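Local coordinates for YebG family protein (Pseudomonas syringae pv. tomato, PDB 3ERM) that is of unknown function but belongs to the YebG family and forms a small, all-helical two-chain assembly, at residues A[59-62]-A[68-71]. Sequence-based numbering, arbitrary orientation.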
ATOM      1  N   SER A  59       4.427   0.844   5.944  1.00 49.83           N
ATOM      2  CA  SER A  59       3.035   0.882   6.401  1.00 50.26           C
ATOM      3  C   SER A  59       2.659   2.255   6.911  1.00 50.06           C
ATOM      4  O   SER A  59       1.569   2.734   6.597  1.00 51.29           O
ATOM      5  CB  SER A  59       2.801  -0.138   7.515  1.00 50.20           C
ATOM      6  OG  SER A  59       2.769  -1.417   6.936  1.00 51.78           O
ATOM      7  N   ILE A  60       3.554   2.876   7.694  1.00 48.35           N
ATOM      8  CA  ILE A  60       3.326   4.218   8.226  1.00 46.60           C
ATOM      9  C   ILE A  60       3.274   5.177   7.064  1.00 45.86           C
ATOM     10  O   ILE A  60       2.528   6.134   7.075  1.00 47.05           O
ATOM     11  CB  ILE A  60       4.439   4.660   9.189  1.00 47.48           C
ATOM     12  CG1 ILE A  60       4.452   3.772  10.434  1.00 47.40           C
ATOM     13  CG2 ILE A  60       4.256   6.128   9.639  1.00 45.91           C
ATOM     14  CD1 ILE A  60       5.399   4.256  11.538  1.00 47.07           C
ATOM     15  N   TYR A  61       4.042   4.901   6.030  1.00 44.06           N
ATOM     16  CA  TYR A  61       4.181   5.864   4.970  1.00 43.54           C
ATOM     17  C   TYR A  61       2.903   5.901   4.145  1.00 43.56           C
ATOM     18  O   TYR A  61       2.367   6.970   3.840  1.00 43.62           O
ATOM     19  CB  TYR A  61       5.371   5.526   4.082  1.00 42.10           C
ATOM     20  CG  TYR A  61       5.388   6.337   2.824  1.00 41.66           C
ATOM     21  CD1 TYR A  61       5.754   7.699   2.858  1.00 41.79           C
ATOM     22  CD2 TYR A  61       4.968   5.785   1.608  1.00 41.16           C
ATOM     23  CE1 TYR A  61       5.751   8.489   1.684  1.00 42.16           C
ATOM     24  CE2 TYR A  61       4.949   6.560   0.417  1.00 41.28           C
ATOM     25  CZ  TYR A  61       5.357   7.902   0.461  1.00 42.81           C
ATOM     26  OH  TYR A  61       5.370   8.682  -0.690  1.00 43.74           O
HETATM   27  N   MSE A  62       2.447   4.714   3.780  1.00 42.04           N
HETATM   28  CA  MSE A  62       1.182   4.534   3.081  1.00 42.08           C
HETATM   29  C   MSE A  62       0.027   5.081   3.923  1.00 41.99           C
HETATM   30  O   MSE A  62      -0.805   5.810   3.396  1.00 40.66           O
HETATM   31  CB  MSE A  62       0.946   3.051   2.744  1.00 41.04           C
HETATM   32  CG  MSE A  62       2.151   2.388   2.118  1.00 42.32           C
HETATM   33 SE   MSE A  62       1.697   0.724   1.177  0.60 46.34          SE
HETATM   34  CE  MSE A  62       1.835   1.349  -0.560  1.00 45.29           C
ATOM     35  N   VAL A  68      -4.064   9.158  -1.164  1.00 43.83           N
ATOM     36  CA  VAL A  68      -3.395   9.030  -2.461  1.00 43.81           C
ATOM     37  C   VAL A  68      -3.261   7.565  -2.850  1.00 45.17           C
ATOM     38  O   VAL A  68      -3.370   7.222  -4.045  1.00 46.15           O
ATOM     39  CB  VAL A  68      -2.065   9.747  -2.503  1.00 42.31           C
ATOM     40  CG1 VAL A  68      -1.348   9.419  -3.780  1.00 42.17           C
ATOM     41  CG2 VAL A  68      -2.293  11.256  -2.398  1.00 41.52           C
ATOM     42  N   PHE A  69      -3.050   6.700  -1.853  1.00 45.20           N
ATOM     43  CA  PHE A  69      -2.997   5.256  -2.114  1.00 44.50           C
ATOM     44  C   PHE A  69      -4.378   4.688  -2.458  1.00 46.04           C
ATOM     45  O   PHE A  69      -4.502   3.915  -3.412  1.00 46.95           O
ATOM     46  CB  PHE A  69      -2.279   4.506  -0.992  1.00 44.23           C
ATOM     47  CG  PHE A  69      -0.752   4.672  -1.034  1.00 44.51           C
ATOM     48  CD1 PHE A  69      -0.131   5.741  -0.402  1.00 44.71           C
ATOM     49  CD2 PHE A  69       0.048   3.771  -1.724  1.00 44.56           C
ATOM     50  CE1 PHE A  69       1.255   5.907  -0.464  1.00 45.53           C
ATOM     51  CE2 PHE A  69       1.456   3.922  -1.782  1.00 44.60           C
ATOM     52  CZ  PHE A  69       2.053   4.984  -1.148  1.00 44.86           C
ATOM     53  N   ALA A  70      -5.427   5.101  -1.735  1.00 45.90           N
ATOM     54  CA  ALA A  70      -6.794   4.693  -2.061  1.00 44.18           C
ATOM     55  C   ALA A  70      -7.137   5.024  -3.514  1.00 44.82           C
ATOM     56  O   ALA A  70      -7.734   4.197  -4.231  1.00 44.64           O
ATOM     57  CB  ALA A  70      -7.780   5.348  -1.131  1.00 44.40           C
ATOM     58  N   ALA A  71      -6.738   6.209  -3.967  1.00 44.58           N
ATOM     59  CA  ALA A  71      -6.998   6.606  -5.364  1.00 45.23           C
ATOM     60  C   ALA A  71      -6.162   5.740  -6.315  1.00 46.08           C
ATOM     61  O   ALA A  71      -6.657   5.262  -7.330  1.00 45.45           O
ATOM     62  CB  ALA A  71      -6.704   8.093  -5.578  1.00 44.18           C
TER
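The turn between two consecutive helices brings F69 of helix 66-74 against Y61 and M62, near the C-terminal end of helix 52-63. The F69 side chain leaves its helix toward 59-62, and its ring carries the whole contact on that side. M62, a selenomethionine, lies over one face of this ring. Its CB sits 4.2 Å above the plane, over the centre. The CA of M62 makes an off-centre CH-pi contact to the same ring. The SE atom lies 4.8 Å from the F69 ring centroid, 28° off the normal, an oblique Met-aromatic contact. Y61 meets the edge of the F69 ring instead, with its CE2 3.6 Å from F69 CZ. The two ring planes stand at 85°, with centroids 5.9 Å apart. A chi1 of 169° sets the Y61 ring opposite its own backbone N, which helps bring CE2 to F69. The side chains meet through carbon and selenium atoms, and no hydrogen bond joins the segments. L80 and L83 also touch F69. L39 and M62 of the second subunit pack on F69 and M62, so the contact forms part of the subunit interface. The arrangement is a Met-aromatic contact, with an oblique tyrosine-phenylalanine pair beside it, joining consecutive helices of an all-helical fold.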